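Local coordinates for ginlfy protein (Ginkgo biloba, PDB 4UDE), which probably acts as a DNA-binding transcription factor of the FLO/LFY family, the part modelled here being its SAM oligomerization domain, at residues Ser9-Glu12 with Glu13-His17; Tyr22-Leu25 with Thr26-Glu30; Thr42-Glu45 with Leu46-Val49. All coordinates share one frame; numbering follows the deposited sequence.

Overall arrangement
All three contacts are local ones inside single helices of a small all-helical SAM domain, the oligomerization module of this LEAFY protein. In chain order they fall on helix 2-15 (contact 1), helix 22-30 (contact 2) and helix 43-55 (contact 3). The first two helices follow each other and pack together: the centres of contacts 1 and 2 are about 11 Å apart, and L11, E12 and F15 touch L25, M28 and V29. Contact 3 stands apart, its centre about 19 Å from that of contact 1, across the middle of the chain, and about 17 Å from that of contact 2. Helix 63-83 bridges the gap, receiving F15 on one hand and L46 on the other.

Contact 1. Residues Ser9-Glu12 with Glu13-His17; sequences SSLE and ELFRH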
loop_
_atom_site.group_PDB
_atom_site.type_symbol
_atom_site.label_atom_id
_atom_site.label_comp_id
_atom_site.label_asym_id
_atom_site.label_seq_id
_atom_site.Cartn_x
_atom_site.Cartn_y
_atom_site.Cartn_z
ATOM N N SER A 9 -9.737 5.365 3.012
ATOM C CA SER A 9 -10.293 5.681 1.699
ATOM C C SER A 9 -9.155 5.916 0.714
ATOM O O SER A 9 -9.200 5.385 -0.383
ATOM C CB SER A 9 -11.189 6.915 1.760
ATOM O OG SER A 9 -12.460 6.598 2.293
ATOM N N SER A 10 -8.133 6.693 1.118
ATOM C CA SER A 10 -6.942 6.972 0.304
ATOM C C SER A 10 -6.268 5.685 -0.134
ATOM O O SER A 10 -5.991 5.545 -1.313
ATOM C CB SER A 10 -5.942 7.827 1.073
ATOM O OG SER A 10 -6.445 9.139 1.187
ATOM N N LEU A 11 -6.033 4.748 0.798
ATOM C CA LEU A 11 -5.389 3.477 0.473
ATOM C C LEU A 11 -6.274 2.576 -0.395
ATOM O O LEU A 11 -5.755 1.926 -1.310
ATOM C CB LEU A 11 -4.858 2.743 1.728
ATOM C CG LEU A 11 -3.762 3.458 2.582
ATOM C CD1 LEU A 11 -3.179 2.493 3.608
ATOM C CD2 LEU A 11 -2.617 3.978 1.741
ATOM N N GLU A 12 -7.611 2.560 -0.132
ATOM C CA GLU A 12 -8.589 1.792 -0.922
ATOM C C GLU A 12 -8.488 2.228 -2.368
ATOM O O GLU A 12 -8.453 1.376 -3.246
ATOM C CB GLU A 12 -10.026 2.038 -0.435
ATOM C CG GLU A 12 -10.471 1.139 0.700
ATOM C CD GLU A 12 -11.825 1.455 1.316
ATOM O OE1 GLU A 12 -12.528 2.367 0.820
ATOM O OE2 GLU A 12 -12.177 0.795 2.319
ATOM N N GLU A 13 -8.429 3.561 -2.608
ATOM C CA GLU A 13 -8.291 4.136 -3.943
ATOM C C GLU A 13 -6.989 3.739 -4.616
ATOM O O GLU A 13 -7.003 3.441 -5.806
ATOM C CB GLU A 13 -8.433 5.666 -3.907
ATOM C CG GLU A 13 -9.869 6.121 -3.708
ATOM C CD GLU A 13 -10.852 5.572 -4.724
ATOM O OE1 GLU A 13 -10.665 5.820 -5.940
ATOM O OE2 GLU A 13 -11.794 4.864 -4.298
ATOM N N LEU A 14 -5.864 3.760 -3.879
ATOM C CA LEU A 14 -4.570 3.369 -4.438
ATOM C C LEU A 14 -4.523 1.875 -4.844
ATOM O O LEU A 14 -4.028 1.524 -5.918
ATOM C CB LEU A 14 -3.426 3.667 -3.438
ATOM C CG LEU A 14 -1.988 3.206 -3.835
ATOM C CD1 LEU A 14 -1.460 3.966 -5.041
ATOM C CD2 LEU A 14 -1.040 3.346 -2.682
ATOM N N PHE A 15 -5.014 1.018 -3.955
ATOM C CA PHE A 15 -4.937 -0.428 -4.094
ATOM C C PHE A 15 -6.099 -1.115 -4.823
ATOM O O PHE A 15 -6.040 -2.333 -5.026
ATOM C CB PHE A 15 -4.639 -1.046 -2.726
ATOM C CG PHE A 15 -3.263 -0.686 -2.202
ATOM C CD1 PHE A 15 -2.118 -1.037 -2.906
ATOM C CD2 PHE A 15 -3.115 -0.055 -0.975
ATOM C CE1 PHE A 15 -0.848 -0.699 -2.425
ATOM C CE2 PHE A 15 -1.846 0.264 -0.480
ATOM C CZ PHE A 15 -0.721 -0.066 -1.203
ATOM N N ARG A 16 -7.128 -0.336 -5.240
ATOM C CA ARG A 16 -8.302 -0.850 -5.957
ATOM C C ARG A 16 -7.857 -1.468 -7.292
ATOM O O ARG A 16 -7.128 -0.827 -8.047
ATOM C CB ARG A 16 -9.346 0.272 -6.186
ATOM C CG ARG A 16 -10.773 -0.257 -6.401
ATOM C CD ARG A 16 -11.790 0.852 -6.690
ATOM N NE ARG A 16 -11.904 1.813 -5.584
ATOM C CZ ARG A 16 -12.608 1.613 -4.471
ATOM N NH1 ARG A 16 -13.290 0.488 -4.300
ATOM N NH2 ARG A 16 -12.629 2.533 -3.518
ATOM N N HIS A 17 -8.281 -2.699 -7.574
ATOM C CA HIS A 17 -7.920 -3.461 -8.802
ATOM C C HIS A 17 -6.544 -4.130 -8.662
ATOM O O HIS A 17 -6.053 -4.711 -9.625
ATOM C CB HIS A 17 -7.985 -2.637 -10.124
ATOM C CG HIS A 17 -9.189 -1.754 -10.289
ATOM N ND1 HIS A 17 -10.485 -2.272 -10.282
ATOM C CD2 HIS A 17 -9.252 -0.414 -10.491
ATOM C CE1 HIS A 17 -11.284 -1.230 -10.455
ATOM N NE2 HIS A 17 -10.587 -0.090 -10.586
#
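L11 and F15 meet one turn apart in the last turns of helix 2-15, a local contact made mostly by the backbone. F15 N donates a hydrogen bond to L11 O at 2.9 Å (N-H...O angle 160°). The ring follows: with F15 CG anti to its carbonyl carbon (chi1 -66°), CD2 swings back to within 3.3 Å of L11 O, obliquely, and lies 4.3 Å from L11 CB. L14 CD2 sits over one face of the same ring, toward its rim. These apolar residues form the inner side of the first helix of the SAM fold, where L11 packs on M28 and V29 of helix 22-30 and F15 reaches I69 and A72 of helix 63-83. The other side is polar. E13 N is hydrogen-bonded to S9 O, and R16 NH2 forms a salt bridge with E13 OE2 at 2.6 Å. OE2 lies near the guanidinium plane, and NH2 comes to its anti side, tilted out of the carboxylate plane. The bend of R16 at chi3 (-61°) turns the guanidinium back along the helix, which leaves NH2 4.1 Å from E12 CB. E12 OE1, 4.3 Å from R16 NH2, is beyond a salt bridge but probably still attracted.

Contact 2. Residues Tyr22-Leu25 with Thr26-Glu30; sequences YMTL and TKMVE
Y22 O is gripped twice by T26, at the start of helix 22-30. T26 N donates to it at 2.9 Å in a regular helical bond, and T26 OG1 adds a weak second one at 3.3 Å. The hydroxyl can do this because OG1 is anti to its own carbonyl carbon (chi1 -83°), which turns it back toward the preceding turn. The same placement sets OG1 over one face of the Y22 ring, 3.8 Å above its plane and displaced toward the rim near CE2.

The next three carbonyls are each taken by the amide four residues on. K27 N reaches M23 O at 3.2 Å from well above the carbonyl plane, whereas M28 N meets T24 O in the plane at 3.0 Å, and V29 N bonds to L25 O. Beside the T24 bond, M28 CG comes to 3.3 Å from T24 O, and M28 SD stands 4.3 Å from T24 CG2. The T24 hydroxyl is satisfied outside this helix, hydrogen-bonded to the carboxylate of E65.

Among the charged ends, K27 NZ and E30 OE2 form a salt bridge at 2.8 Å one turn apart, the oxygen being met from above the carboxylate plane. K27 bends at chi2 and chi3, which brings its amine round to that partner. Its side chain also rests on Y57 and V59.

Within the SAM domain this helix lies against helix 2-15: Y22 and L25 touch L8, and L25 also meets E12 and F15, while T24 faces L61 in a loop.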
loop_
_atom_site.group_PDB
_atom_site.type_symbol
_atom_site.label_atom_id
_atom_site.label_comp_id
_atom_site.label_asym_id
_atom_site.label_seq_id
_atom_site.Cartn_x
_atom_site.Cartn_y
_atom_site.Cartn_z
ATOM N N TYR A 22 -9.221 -5.952 2.554
ATOM C CA TYR A 22 -9.686 -5.006 3.550
ATOM C C TYR A 22 -8.846 -4.965 4.824
ATOM O O TYR A 22 -8.464 -3.882 5.255
ATOM C CB TYR A 22 -11.179 -5.238 3.870
ATOM C CG TYR A 22 -11.747 -4.178 4.787
ATOM C CD1 TYR A 22 -11.909 -2.866 4.352
ATOM C CD2 TYR A 22 -12.071 -4.471 6.109
ATOM C CE1 TYR A 22 -12.406 -1.877 5.201
ATOM C CE2 TYR A 22 -12.579 -3.491 6.964
ATOM C CZ TYR A 22 -12.745 -2.193 6.504
ATOM O OH TYR A 22 -13.245 -1.205 7.328
ATOM N N MET A 23 -8.565 -6.133 5.411
ATOM C CA MET A 23 -7.766 -6.282 6.624
ATOM C C MET A 23 -6.285 -5.928 6.432
ATOM O O MET A 23 -5.621 -5.581 7.404
ATOM C CB MET A 23 -7.915 -7.695 7.189
ATOM C CG MET A 23 -9.163 -7.867 8.022
ATOM S SD MET A 23 -9.133 -9.471 8.866
ATOM C CE MET A 23 -8.462 -8.950 10.507
ATOM N N THR A 24 -5.752 -6.057 5.191
ATOM C CA THR A 24 -4.380 -5.639 4.890
ATOM C C THR A 24 -4.384 -4.093 4.904
ATOM O O THR A 24 -3.532 -3.504 5.554
ATOM C CB THR A 24 -3.910 -6.221 3.554
ATOM O OG1 THR A 24 -3.989 -7.661 3.597
ATOM C CG2 THR A 24 -2.504 -5.768 3.191
ATOM N N LEU A 25 -5.390 -3.459 4.267
ATOM C CA LEU A 25 -5.549 -1.994 4.213
ATOM C C LEU A 25 -5.686 -1.402 5.600
ATOM O O LEU A 25 -5.020 -0.413 5.920
ATOM C CB LEU A 25 -6.744 -1.569 3.322
ATOM C CG LEU A 25 -6.632 -1.956 1.847
ATOM C CD1 LEU A 25 -7.926 -1.683 1.094
ATOM C CD2 LEU A 25 -5.457 -1.253 1.184
ATOM N N THR A 26 -6.543 -2.031 6.422
ATOM C CA THR A 26 -6.821 -1.684 7.816
ATOM C C THR A 26 -5.513 -1.691 8.617
ATOM O O THR A 26 -5.261 -0.749 9.360
ATOM C CB THR A 26 -7.905 -2.646 8.366
ATOM O OG1 THR A 26 -9.183 -2.142 7.982
ATOM C CG2 THR A 26 -7.871 -2.785 9.854
ATOM N N LYS A 27 -4.695 -2.736 8.458
ATOM C CA LYS A 27 -3.440 -2.809 9.171
ATOM C C LYS A 27 -2.449 -1.722 8.718
ATOM O O LYS A 27 -1.798 -1.121 9.563
ATOM C CB LYS A 27 -2.829 -4.222 9.088
ATOM C CG LYS A 27 -1.629 -4.428 10.028
ATOM C CD LYS A 27 -1.873 -4.131 11.509
ATOM C CE LYS A 27 -2.772 -5.138 12.184
ATOM N NZ LYS A 27 -3.020 -4.775 13.604
ATOM N N MET A 28 -2.367 -1.450 7.414
ATOM C CA MET A 28 -1.484 -0.400 6.866
ATOM C C MET A 28 -1.846 1.003 7.405
ATOM O O MET A 28 -0.952 1.753 7.771
ATOM C CB MET A 28 -1.475 -0.440 5.334
ATOM C CG MET A 28 -0.830 -1.695 4.777
ATOM S SD MET A 28 -0.879 -1.758 2.967
ATOM C CE MET A 28 0.365 -0.520 2.591
ATOM N N VAL A 29 -3.150 1.313 7.536
ATOM C CA VAL A 29 -3.644 2.585 8.103
ATOM C C VAL A 29 -3.195 2.694 9.572
ATOM O O VAL A 29 -2.670 3.727 9.983
ATOM C CB VAL A 29 -5.191 2.692 7.984
ATOM C CG1 VAL A 29 -5.741 3.891 8.771
ATOM C CG2 VAL A 29 -5.612 2.775 6.525
ATOM N N GLU A 30 -3.380 1.600 10.336
ATOM C CA GLU A 30 -3.033 1.479 11.744
ATOM C C GLU A 30 -1.512 1.669 11.940
ATOM O O GLU A 30 -1.083 2.276 12.933
ATOM C CB GLU A 30 -3.532 0.124 12.236
ATOM C CG GLU A 30 -3.306 -0.200 13.697
ATOM C CD GLU A 30 -3.699 -1.629 14.036
ATOM O OE1 GLU A 30 -4.700 -2.136 13.471
ATOM O OE2 GLU A 30 -2.985 -2.249 14.857
#

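Contact 3. Residues Thr42-Glu45 with Leu46-Val49; sequences TEQE and LDDV
Q44 and D48, one turn apart near the start of helix 43-55, are joined by a side-chain hydrogen bond: Q44 NE2 donates to D48 OD1 at 2.9 Å (N-H...O angle 143°). The acceptor lies close to the amide plane of Q44, but the donor comes from above the carboxylate, the two planes being 48° apart. Q44 reaches it because its chain bends at chi2 (54°). D48 OD1 also takes a salt bridge from R51, and an alanine here would probably leave both the Q44 amide and the R51 guanidinium without this shared acceptor.

The helix start is closed by a capping box. T42, the N-cap, accepts from E45 N through OG1 at 3.2 Å, and T42 N donates to E45 OE1 at 3.0 Å, from above the carboxylate plane. Backbone bonds continue the turn.

L46 CG lies against the backbone, 3.4 Å from T42 O, and V49 CG2 rests likewise beside E45 O. E43 is salt-bridged to R74 and D47 to K70, which probably eases their mutual repulsion. These bridges and the packing of L46 on K70 and V73 join this segment of the SAM domain to helix 63-83, while V49 leans on loop residues F33 and M41.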
loop_
_atom_site.group_PDB
_atom_site.type_symbol
_atom_site.label_atom_id
_atom_site.label_comp_id
_atom_site.label_asym_id
_atom_site.label_seq_id
_atom_site.Cartn_x
_atom_site.Cartn_y
_atom_site.Cartn_z
ATOM N N THR A 42 11.439 3.073 -1.835
ATOM C CA THR A 42 12.078 2.275 -2.879
ATOM C C THR A 42 11.398 0.896 -2.948
ATOM O O THR A 42 10.666 0.517 -2.023
ATOM C CB THR A 42 13.588 2.119 -2.605
ATOM O OG1 THR A 42 13.758 1.397 -1.393
ATOM C CG2 THR A 42 14.350 3.465 -2.555
ATOM N N GLU A 43 11.678 0.137 -4.020
ATOM C CA GLU A 43 11.192 -1.247 -4.187
ATOM C C GLU A 43 11.627 -2.121 -3.015
ATOM O O GLU A 43 10.838 -2.943 -2.537
ATOM C CB GLU A 43 11.750 -1.852 -5.482
ATOM C CG GLU A 43 11.147 -1.214 -6.722
ATOM C CD GLU A 43 10.019 -2.000 -7.352
ATOM O OE1 GLU A 43 9.971 -3.235 -7.149
ATOM O OE2 GLU A 43 9.236 -1.393 -8.117
ATOM N N GLN A 44 12.882 -1.923 -2.539
ATOM C CA GLN A 44 13.434 -2.661 -1.393
ATOM C C GLN A 44 12.687 -2.313 -0.090
ATOM O O GLN A 44 12.422 -3.211 0.702
ATOM C CB GLN A 44 14.955 -2.432 -1.249
ATOM C CG GLN A 44 15.642 -3.280 -0.142
ATOM C CD GLN A 44 15.385 -4.774 -0.270
ATOM O OE1 GLN A 44 15.655 -5.394 -1.310
ATOM N NE2 GLN A 44 14.831 -5.382 0.785
ATOM N N GLU A 45 12.324 -1.027 0.112
ATOM C CA GLU A 45 11.588 -0.580 1.310
ATOM C C GLU A 45 10.174 -1.151 1.306
ATOM O O GLU A 45 9.672 -1.554 2.351
ATOM C CB GLU A 45 11.594 0.953 1.434
ATOM C CG GLU A 45 12.991 1.502 1.722
ATOM C CD GLU A 45 13.150 3.008 1.604
ATOM O OE1 GLU A 45 12.290 3.652 0.970
ATOM O OE2 GLU A 45 14.144 3.549 2.133
ATOM N N LEU A 46 9.561 -1.245 0.120
ATOM C CA LEU A 46 8.239 -1.865 -0.030
ATOM C C LEU A 46 8.328 -3.374 0.288
ATOM O O LEU A 46 7.447 -3.882 0.985
ATOM C CB LEU A 46 7.648 -1.604 -1.410
ATOM C CG LEU A 46 7.364 -0.123 -1.722
ATOM C CD1 LEU A 46 7.304 0.132 -3.230
ATOM C CD2 LEU A 46 6.087 0.384 -1.003
ATOM N N ASP A 47 9.443 -4.062 -0.121
ATOM C CA ASP A 47 9.665 -5.482 0.215
ATOM C C ASP A 47 9.753 -5.681 1.731
ATOM O O ASP A 47 9.175 -6.626 2.263
ATOM C CB ASP A 47 10.933 -6.041 -0.461
ATOM C CG ASP A 47 10.821 -6.185 -1.969
ATOM O OD1 ASP A 47 9.704 -6.459 -2.456
ATOM O OD2 ASP A 47 11.861 -6.044 -2.660
ATOM N N ASP A 48 10.492 -4.775 2.416
ATOM C CA ASP A 48 10.677 -4.775 3.861
ATOM C C ASP A 48 9.346 -4.614 4.607
ATOM O O ASP A 48 9.119 -5.293 5.614
ATOM C CB ASP A 48 11.664 -3.662 4.270
ATOM C CG ASP A 48 13.099 -3.773 3.736
ATOM O OD1 ASP A 48 13.505 -4.884 3.315
ATOM O OD2 ASP A 48 13.800 -2.749 3.718
ATOM N N VAL A 49 8.481 -3.696 4.139
ATOM C CA VAL A 49 7.174 -3.480 4.761
ATOM C C VAL A 49 6.273 -4.717 4.544
ATOM O O VAL A 49 5.544 -5.106 5.443
ATOM C CB VAL A 49 6.540 -2.151 4.268
ATOM C CG1 VAL A 49 5.077 -2.030 4.686
ATOM C CG2 VAL A 49 7.336 -0.971 4.801
#